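Long-range contacts in TraM protein (Plasmid R64, PDB 3WZ3), which probably forms part of the inner-membrane complex of a plasmid-encoded type IVB secretion system, represented here by its periplasmic fragment: residues Phe114-Gln119 with Arg133-Arg138; Val76-Gly81 with Thr91-Val96. All blocks are in the same frame, centred on the assembly; numbering follows the deposited sequence. Where two conformers were deposited one is given.

Contact 1: residues Phe114-Gln119 with Arg133-Arg138; sequences FEITIQ and RQMISR
E115 and R138 form a salt bridge, OE2 of E115 lying 2.6 Å from NH1 of R138. OE2 lies in the guanidinium plane, but NH1 meets it from above the carboxylate plane, 44° out of it, and I136 CG2 sits over the centre of the guanidinium. With CG anti to the backbone N (chi1 -178°) and an extended chain, E115 holds its carboxylate out along I136; the same OE2 also accepts from NE2 of Q93, while OE1 accepts hydrogen bonds from two waters. One of these waters accepts from Q134 NE2 and is 2.6 Å from T117 OG1, a hydroxyl also bonded to T91; the other accepts from R138 NH2.

The opposite face, with F114, I116, M135 and S137, is mostly apolar. S137 CB lies 4.0 Å from the centroid of the F114 ring, over its face, a CH-pi contact, while CG of the selenomethionine M135 reaches the ring edge and its SE approaches obliquely, a Met-aromatic contact; M135 CE packs tightly, 3.3 Å from I116 CD1. L18 of helix 7-22 touches both F114 and M135.

At the far end R133 NH1 donates to Q119 OE1 over 2.8 Å, tilted 31° from the amide plane, and the Q119 amide is further fixed by NE2 bonding to E131. E115 and I136 exchange backbone bonds of 2.8 Å in each direction. T117 O accepts from R133 N at 2.8 Å and weakly from Q134 N at 3.5 Å; two residues thus face one, a classic beta bulge in the antiparallel hairpin of strands 110-120 and 130-139.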
ATOM      1  N   PHE A 114       0.453  -5.768   6.720  1.00  5.17           N
ATOM      2  CA  PHE A 114       1.307  -5.423   5.587  1.00  6.23           C
ATOM      3  C   PHE A 114       2.697  -4.981   5.993  1.00  5.92           C
ATOM      4  O   PHE A 114       2.845  -4.132   6.873  1.00  8.37           O
ATOM      5  CB  PHE A 114       0.679  -4.305   4.766  1.00  7.93           C
ATOM      6  CG  PHE A 114      -0.318  -4.783   3.761  1.00  7.22           C
ATOM      7  CD1 PHE A 114      -1.568  -5.220   4.155  1.00  8.93           C
ATOM      8  CD2 PHE A 114       0.004  -4.807   2.418  1.00 10.83           C
ATOM      9  CE1 PHE A 114      -2.493  -5.661   3.224  1.00 10.78           C
ATOM     10  CE2 PHE A 114      -0.912  -5.258   1.472  1.00 13.91           C
ATOM     11  CZ  PHE A 114      -2.162  -5.690   1.880  1.00 15.38           C
ATOM     12  N   GLU A 115       3.697  -5.548   5.352  1.00  5.56           N
ATOM     13  CA  GLU A 115       5.072  -5.076   5.523  1.00  5.93           C
ATOM     14  C   GLU A 115       5.431  -4.211   4.327  1.00  6.03           C
ATOM     15  O   GLU A 115       5.214  -4.613   3.180  1.00  6.52           O
ATOM     16  CB  GLU A 115       6.042  -6.242   5.660  1.00  5.43           C
ATOM     17  CG  GLU A 115       7.474  -5.781   5.876  1.00  8.20           C
ATOM     18  CD  GLU A 115       8.408  -6.934   5.975  1.00 10.74           C
ATOM     19  OE1 GLU A 115       9.437  -6.942   5.260  1.00 12.45           O
ATOM     20  OE2 GLU A 115       8.101  -7.867   6.751  1.00 12.27           O
ATOM     21  N   ILE A 116       5.967  -3.032   4.605  1.00  5.52           N
ATOM     22  CA  ILE A 116       6.297  -2.023   3.621  1.00  5.68           C
ATOM     23  C   ILE A 116       7.744  -1.597   3.854  1.00  6.97           C
ATOM     24  O   ILE A 116       8.088  -1.209   4.973  1.00  8.64           O
ATOM     25  CB  ILE A 116       5.387  -0.781   3.856  1.00 10.45           C
ATOM     26  CG1 ILE A 116       3.913  -1.182   3.741  1.00 15.89           C
ATOM     27  CG2 ILE A 116       5.736   0.350   2.901  1.00 15.81           C
ATOM     28  CD1 ILE A 116       3.588  -1.652   2.403  1.00 14.84           C
ATOM     29  N   THR A 117       8.600  -1.685   2.843  1.00  4.83           N
ATOM     30  CA  THR A 117       9.922  -1.083   2.930  1.00  3.77           C
ATOM     31  C   THR A 117       9.951   0.165   2.057  1.00  4.59           C
ATOM     32  O   THR A 117       9.651   0.105   0.850  1.00  5.26           O
ATOM     33  CB  THR A 117      11.057  -2.023   2.543  1.00  5.27           C
ATOM     34  OG1 THR A 117      11.125  -3.106   3.484  1.00  7.92           O
ATOM     35  CG2 THR A 117      12.387  -1.284   2.620  1.00  6.57           C
ATOM     36  N   ILE A 118      10.276   1.285   2.686  1.00  4.61           N
ATOM     37  CA  ILE A 118      10.335   2.591   2.046  1.00  3.97           C
ATOM     38  C   ILE A 118      11.795   2.964   1.905  1.00  6.05           C
ATOM     39  O   ILE A 118      12.568   2.833   2.867  1.00  6.96           O
ATOM     40  CB  ILE A 118       9.620   3.635   2.904  1.00  4.45           C
ATOM     41  CG1 ILE A 118       8.133   3.308   2.972  1.00  7.32           C
ATOM     42  CG2 ILE A 118       9.829   5.046   2.325  1.00  6.40           C
ATOM     43  CD1 ILE A 118       7.375   4.076   4.036  1.00  7.04           C
ATOM     44  N   GLN A 119      12.202   3.394   0.719  1.00  6.25           N
ATOM     45  CA  GLN A 119      13.569   3.874   0.525  1.00  3.85           C
ATOM     46  C   GLN A 119      13.578   5.349   0.147  1.00  4.99           C
ATOM     47  O   GLN A 119      12.620   5.863  -0.417  1.00  6.71           O
ATOM     48  CB  GLN A 119      14.300   3.062  -0.553  1.00  4.88           C
ATOM     49  CG  GLN A 119      13.717   3.229  -1.960  1.00  6.80           C
ATOM     50  CD  GLN A 119      14.348   2.274  -2.969  1.00  9.09           C
ATOM     51  OE1 GLN A 119      15.211   1.463  -2.625  1.00 11.30           O
ATOM     52  NE2 GLN A 119      13.926   2.367  -4.217  1.00  9.06           N
ATOM     53  N   ARG A 133       9.610   0.324  -1.921  1.00  6.60           N
ATOM     54  CA  ARG A 133      10.318  -0.617  -2.788  1.00  5.38           C
ATOM     55  C   ARG A 133       9.911  -2.061  -2.605  1.00  6.11           C
ATOM     56  O   ARG A 133      10.252  -2.905  -3.440  1.00  7.04           O
ATOM     57  CB  ARG A 133      11.832  -0.503  -2.630  1.00  8.29           C
ATOM     58  CG  ARG A 133      12.295  -0.792  -1.230  1.00  9.56           C
ATOM     59  CD  ARG A 133      13.823  -0.922  -1.152  1.00 13.40           C
ATOM     60  NE  ARG A 133      14.293  -2.199  -1.656  1.00 17.68           N
ATOM     61  CZ  ARG A 133      15.098  -2.334  -2.706  1.00 23.19           C
ATOM     62  NH1 ARG A 133      15.525  -1.258  -3.363  1.00 20.73           N
ATOM     63  NH2 ARG A 133      15.469  -3.545  -3.105  1.00 28.07           N
ATOM     64  N   GLN A 134       9.165  -2.349  -1.540  1.00  5.08           N
ATOM     65  CA  GLN A 134       8.662  -3.702  -1.298  1.00  4.79           C
ATOM     66  C   GLN A 134       7.398  -3.645  -0.476  1.00  6.74           C
ATOM     67  O   GLN A 134       7.327  -2.889   0.485  1.00  5.13           O
ATOM     68  CB  GLN A 134       9.701  -4.571  -0.580  1.00  7.22           C
ATOM     69  CG  GLN A 134       9.292  -6.053  -0.547  1.00  8.49           C
ATOM     70  CD  GLN A 134      10.387  -6.959  -0.053  1.00 13.12           C
ATOM     71  OE1 GLN A 134      10.749  -7.934  -0.714  1.00 19.56           O
ATOM     72  NE2 GLN A 134      10.907  -6.662   1.114  1.00 10.35           N
HETATM   73  N   MSE A 135       6.401  -4.434  -0.880  1.00  5.94           N
HETATM   74  CA  MSE A 135       5.120  -4.551  -0.174  1.00  6.26           C
HETATM   75  C   MSE A 135       4.781  -6.025  -0.073  1.00  7.91           C
HETATM   76  O   MSE A 135       4.772  -6.736  -1.090  1.00  8.84           O
HETATM   77  CB  MSE A 135       3.996  -3.837  -0.921  1.00  7.25           C
HETATM   78  CG  MSE A 135       2.647  -4.039  -0.274  1.00  8.63           C
HETATM   79 SE   MSE A 135       1.231  -2.912  -1.065  1.00 18.04          SE
HETATM   80  CE  MSE A 135       1.448  -1.283  -0.038  1.00 15.77           C
ATOM     81  N   ILE A 136       4.547  -6.490   1.149  1.00  8.66           N
ATOM     82  CA  ILE A 136       4.254  -7.901   1.395  1.00  9.19           C
ATOM     83  C   ILE A 136       3.041  -7.987   2.292  1.00  9.84           C
ATOM     84  O   ILE A 136       3.031  -7.423   3.384  1.00 10.55           O
ATOM     85  CB  ILE A 136       5.392  -8.605   2.133  1.00 10.15           C
ATOM     86  CG1 ILE A 136       6.684  -8.561   1.314  1.00 10.91           C
ATOM     87  CG2 ILE A 136       5.000 -10.055   2.449  1.00 11.39           C
ATOM     88  CD1 ILE A 136       7.924  -8.912   2.111  1.00 15.09           C
ATOM     89  N   SER A 137       2.009  -8.678   1.828  1.00 12.40           N
ATOM     90  CA  SER A 137       0.804  -8.894   2.603  1.00 16.28           C
ATOM     91  C   SER A 137       0.916 -10.209   3.350  1.00 18.51           C
ATOM     92  O   SER A 137       1.273 -11.240   2.773  1.00 27.08           O
ATOM     93  CB  SER A 137      -0.425  -8.946   1.674  1.00 17.29           C
ATOM     94  OG  SER A 137      -1.628  -9.201   2.408  1.00 17.63           O
ATOM     95  N   ARG A 138       0.614 -10.189   4.638  1.00 16.33           N
ATOM     96  CA  ARG A 138       0.508 -11.438   5.366  0.50 19.06           C
ATOM     97  C   ARG A 138      -0.811 -11.543   6.081  1.00 19.08           C
ATOM     98  O   ARG A 138      -1.297 -10.581   6.656  1.00 16.39           O
ATOM     99  CB  ARG A 138       1.644 -11.572   6.355  0.50 16.09           C
ATOM    100  CG  ARG A 138       2.962 -11.717   5.672  0.50 15.12           C
ATOM    101  CD  ARG A 138       4.064 -11.471   6.650  0.50 17.64           C
ATOM    102  NE  ARG A 138       5.356 -11.730   6.037  0.50 14.95           N
ATOM    103  CZ  ARG A 138       6.376 -10.876   6.076  0.50 14.57           C
ATOM    104  NH1 ARG A 138       6.238  -9.721   6.705  0.50  9.45           N
ATOM    105  NH2 ARG A 138       7.529 -11.186   5.498  0.50 11.85           N
TER
HETATM  106  O   HOH W   1       9.733  -5.268   3.137  1.00 11.31           O
HETATM  107  O   HOH W   2      10.219  -9.981   4.834  1.00 24.12           O

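Contact 2: residues Val76-Gly81 with Thr91-Val96; sequences VLVRQG and TFQYPV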
ATOM      1  N   VAL A  76       4.242  -0.037  13.095  1.00  6.13           N
ATOM      2  CA  VAL A  76       5.501  -0.005  13.836  1.00  6.13           C
ATOM      3  C   VAL A  76       6.700  -0.144  12.904  1.00  7.27           C
ATOM      4  O   VAL A  76       6.624  -0.799  11.847  1.00  6.72           O
ATOM      5  CB  VAL A  76       5.600  -1.101  14.918  1.00 12.99           C
ATOM      6  CG1 VAL A  76       4.508  -0.904  15.982  1.00 14.91           C
ATOM      7  CG2 VAL A  76       5.531  -2.454  14.291  1.00 11.70           C
ATOM      8  N   LEU A  77       7.811   0.471  13.290  1.00  7.26           N
ATOM      9  CA  LEU A  77       9.085   0.246  12.629  1.00  5.98           C
ATOM     10  C   LEU A  77       9.672  -1.100  13.032  1.00  6.67           C
ATOM     11  O   LEU A  77       9.822  -1.395  14.234  1.00  8.77           O
ATOM     12  CB  LEU A  77      10.087   1.354  12.987  1.00  6.59           C
ATOM     13  CG  LEU A  77      11.428   1.192  12.275  1.00  6.48           C
ATOM     14  CD1 LEU A  77      11.331   1.670  10.837  1.00  8.14           C
ATOM     15  CD2 LEU A  77      12.537   1.975  13.015  1.00 11.18           C
ATOM     16  N   VAL A  78       9.972  -1.934  12.046  1.00  4.75           N
ATOM     17  CA  VAL A  78      10.677  -3.191  12.287  1.00  6.25           C
ATOM     18  C   VAL A  78      12.181  -2.918  12.372  1.00  7.11           C
ATOM     19  O   VAL A  78      12.822  -3.257  13.371  1.00  8.37           O
ATOM     20  CB  VAL A  78      10.411  -4.192  11.179  1.00  6.16           C
ATOM     21  CG1 VAL A  78      11.089  -5.513  11.518  1.00  9.74           C
ATOM     22  CG2 VAL A  78       8.912  -4.402  11.023  1.00  7.05           C
ATOM     23  N   ARG A  79      12.732  -2.272  11.349  1.00  6.10           N
ATOM     24  CA  ARG A  79      14.156  -1.970  11.281  1.00  5.33           C
ATOM     25  C   ARG A  79      14.386  -0.869  10.265  1.00  5.39           C
ATOM     26  O   ARG A  79      13.498  -0.539   9.460  1.00  6.48           O
ATOM     27  CB  ARG A  79      14.951  -3.207  10.874  1.00  8.17           C
ATOM     28  CG  ARG A  79      14.780  -3.569   9.400  1.00  9.18           C
ATOM     29  CD  ARG A  79      15.612  -4.778   8.984  1.00 10.76           C
ATOM     30  NE  ARG A  79      15.281  -5.929   9.813  1.00 10.69           N
ATOM     31  CZ  ARG A  79      14.273  -6.759   9.568  1.00 13.12           C
ATOM     32  NH1 ARG A  79      13.519  -6.596   8.482  1.00 13.35           N
ATOM     33  NH2 ARG A  79      14.028  -7.765  10.391  1.00 12.51           N
ATOM     34  N   GLN A  80      15.569  -0.281  10.315  1.00  5.34           N
ATOM     35  CA  GLN A  80      15.975   0.712   9.342  1.00  5.14           C
ATOM     36  C   GLN A  80      17.463   0.580   9.149  1.00  6.71           C
ATOM     37  O   GLN A  80      18.143  -0.080   9.943  1.00  9.28           O
ATOM     38  CB  GLN A  80      15.619   2.120   9.798  1.00  7.05           C
ATOM     39  CG  GLN A  80      16.284   2.559  11.121  1.00  8.21           C
ATOM     40  CD  GLN A  80      15.883   3.974  11.478  1.00 10.08           C
ATOM     41  OE1 GLN A  80      15.939   4.866  10.635  1.00  9.56           O
ATOM     42  NE2 GLN A  80      15.416   4.180  12.708  1.00 17.28           N
ATOM     43  N   GLY A  81      17.973   1.188   8.092  1.00  5.92           N
ATOM     44  CA  GLY A  81      19.382   1.034   7.774  1.00  6.92           C
ATOM     45  C   GLY A  81      19.663   1.550   6.393  1.00  7.82           C
ATOM     46  O   GLY A  81      18.841   2.285   5.816  1.00  6.75           O
ATOM     47  N   THR A  91      11.758  -0.255   7.235  1.00  4.15           N
ATOM     48  CA  THR A  91      10.761  -1.314   7.067  1.00  4.10           C
ATOM     49  C   THR A  91       9.735  -1.218   8.188  1.00  4.15           C
ATOM     50  O   THR A  91      10.088  -1.260   9.373  1.00  5.54           O
ATOM     51  CB  THR A  91      11.433  -2.689   7.077  1.00  5.15           C
ATOM     52  OG1 THR A  91      12.350  -2.790   5.978  1.00  7.22           O
ATOM     53  CG2 THR A  91      10.389  -3.818   6.997  1.00  7.16           C
ATOM     54  N   PHE A  92       8.462  -1.108   7.811  1.00  4.81           N
ATOM     55  CA  PHE A  92       7.349  -0.979   8.739  1.00  4.46           C
ATOM     56  C   PHE A  92       6.383  -2.131   8.570  1.00  4.53           C
ATOM     57  O   PHE A  92       6.278  -2.718   7.496  1.00  5.71           O
ATOM     58  CB  PHE A  92       6.549   0.314   8.471  1.00  5.25           C
ATOM     59  CG  PHE A  92       7.323   1.585   8.722  1.00  5.34           C
ATOM     60  CD1 PHE A  92       7.442   2.108  10.000  1.00  6.10           C
ATOM     61  CD2 PHE A  92       7.924   2.252   7.679  1.00  5.59           C
ATOM     62  CE1 PHE A  92       8.160   3.287  10.221  1.00  9.40           C
ATOM     63  CE2 PHE A  92       8.631   3.412   7.891  1.00  7.44           C
ATOM     64  CZ  PHE A  92       8.755   3.926   9.164  1.00  7.39           C
ATOM     65  N   GLN A  93       5.615  -2.415   9.607  1.00  4.72           N
ATOM     66  CA  GLN A  93       4.463  -3.302   9.485  1.00  5.00           C
ATOM     67  C   GLN A  93       3.221  -2.614  10.011  1.00  4.54           C
ATOM     68  O   GLN A  93       3.272  -1.932  11.034  1.00  5.23           O
ATOM     69  CB  GLN A  93       4.707  -4.627  10.222  1.00  4.87           C
ATOM     70  CG  GLN A  93       5.611  -5.596   9.435  1.00  4.94           C
ATOM     71  CD  GLN A  93       5.856  -6.891  10.158  1.00  7.11           C
ATOM     72  OE1 GLN A  93       5.350  -7.092  11.260  1.00 12.14           O
ATOM     73  NE2 GLN A  93       6.663  -7.763   9.567  1.00  6.99           N
ATOM     74  N   TYR A  94       2.109  -2.769   9.291  1.00  5.03           N
ATOM     75  CA  TYR A  94       0.833  -2.160   9.665  1.00  4.46           C
ATOM     76  C   TYR A  94      -0.286  -3.185   9.588  1.00  6.75           C
ATOM     77  O   TYR A  94      -0.396  -3.882   8.594  1.00  5.88           O
ATOM     78  CB  TYR A  94       0.444  -1.057   8.663  1.00  6.31           C
ATOM     79  CG  TYR A  94       1.452   0.029   8.380  1.00  5.53           C
ATOM     80  CD1 TYR A  94       2.465  -0.184   7.463  1.00  4.11           C
ATOM     81  CD2 TYR A  94       1.327   1.304   8.949  1.00  6.48           C
ATOM     82  CE1 TYR A  94       3.370   0.819   7.139  1.00  5.61           C
ATOM     83  CE2 TYR A  94       2.218   2.318   8.620  1.00  6.75           C
ATOM     84  CZ  TYR A  94       3.233   2.057   7.727  1.00  4.93           C
ATOM     85  OH  TYR A  94       4.130   3.054   7.391  1.00  6.35           O
ATOM     86  N   PRO A  95      -1.160  -3.232  10.594  1.00  6.11           N
ATOM     87  CA  PRO A  95      -2.407  -4.003  10.441  1.00  5.93           C
ATOM     88  C   PRO A  95      -3.290  -3.328   9.388  1.00  7.16           C
ATOM     89  O   PRO A  95      -3.349  -2.097   9.369  1.00  8.36           O
ATOM     90  CB  PRO A  95      -3.075  -3.889  11.825  1.00  9.75           C
ATOM     91  CG  PRO A  95      -2.080  -3.225  12.735  1.00 10.28           C
ATOM     92  CD  PRO A  95      -1.093  -2.510  11.876  1.00  6.97           C
ATOM     93  N   VAL A  96      -3.936  -4.123   8.530  1.00  6.65           N
ATOM     94  CA  VAL A  96      -4.883  -3.592   7.566  1.00  8.48           C
ATOM     95  C   VAL A  96      -6.092  -4.518   7.540  1.00  5.79           C
ATOM     96  O   VAL A  96      -5.942  -5.732   7.412  1.00  9.17           O
ATOM     97  CB  VAL A  96      -4.272  -3.537   6.155  1.00  7.10           C
ATOM     98  CG1 VAL A  96      -5.310  -3.040   5.146  1.00 11.69           C
ATOM     99  CG2 VAL A  96      -3.036  -2.657   6.160  1.00  9.16           C
TER
HETATM  100  O   HOH W   3      13.833  -5.055   6.061  1.00 13.08           O
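A classic beta bulge interrupts the antiparallel hairpin of strands 67-82 and 88-101, where V78 and R79 both face T91. The evidence is at T91 O, which accepts from V78 N at 2.8 Å and only weakly from R79 N at 3.5 Å; T91 N returns a bond to R79 O at 2.8 Å with a nearly straight N-H...O angle of 174°. The local helical-like backbone of V78 (psi -54°) accommodates the extra residue. Before the bulge, V76 and Q93 exchange backbone bonds, N of V76 to O of Q93 at 3.0 Å and N of Q93 to O of V76 at 2.9 Å.

Across the non-hydrogen-bonded pair, L77 lays CD1 over one face of the F92 ring, 4.0 Å from its centroid and displaced toward the rim, a CH-pi contact, while V76 O lies at the ring edge. From helix 7-22, M11 touches F92 and Q7 touches L77, placing this face against the helix.

V78, at the bulge, points toward the partner strand, where its CG2 lies 3.9 Å from Q93 CG and its CB near T91 CG2. On the face of T91 and Q93, R79 and T91 run side by side, the arginine chain bent at chi3 (57°) so that its guanidinium lies with one face near V78 CG1. A water in the guanidinium plane accepts from R79 NH1 and lies 2.7 Å from T91 OG1, whose hydroxyl is also bonded to T117. That bond carries this face on to strand 110-120, in an antiparallel sheet packed against helix 7-22, consistent with the NTF2-like fold of its family clan.

The two contacts lie in one four-stranded antiparallel sheet, whose order across it, 67-82, 88-101, 110-120, 130-139, follows the chain. Contact 2 joins the first two strands and is complete in the chain before either strand of contact 1, which joins the last two, is reached; their centres are about 8 Å apart. The middle strands 88-101 and 110-120 are neighbours and couple them: the backbone N of F114 lies 2.8 Å from Y94 O, a probable hydrogen bond, and F114 CD1 packs 3.6 Å from V96 CG2. Helix 7-22 touches side chains of both contacts. Together they tie both outermost strands into one sheet of the periplasmic fragment.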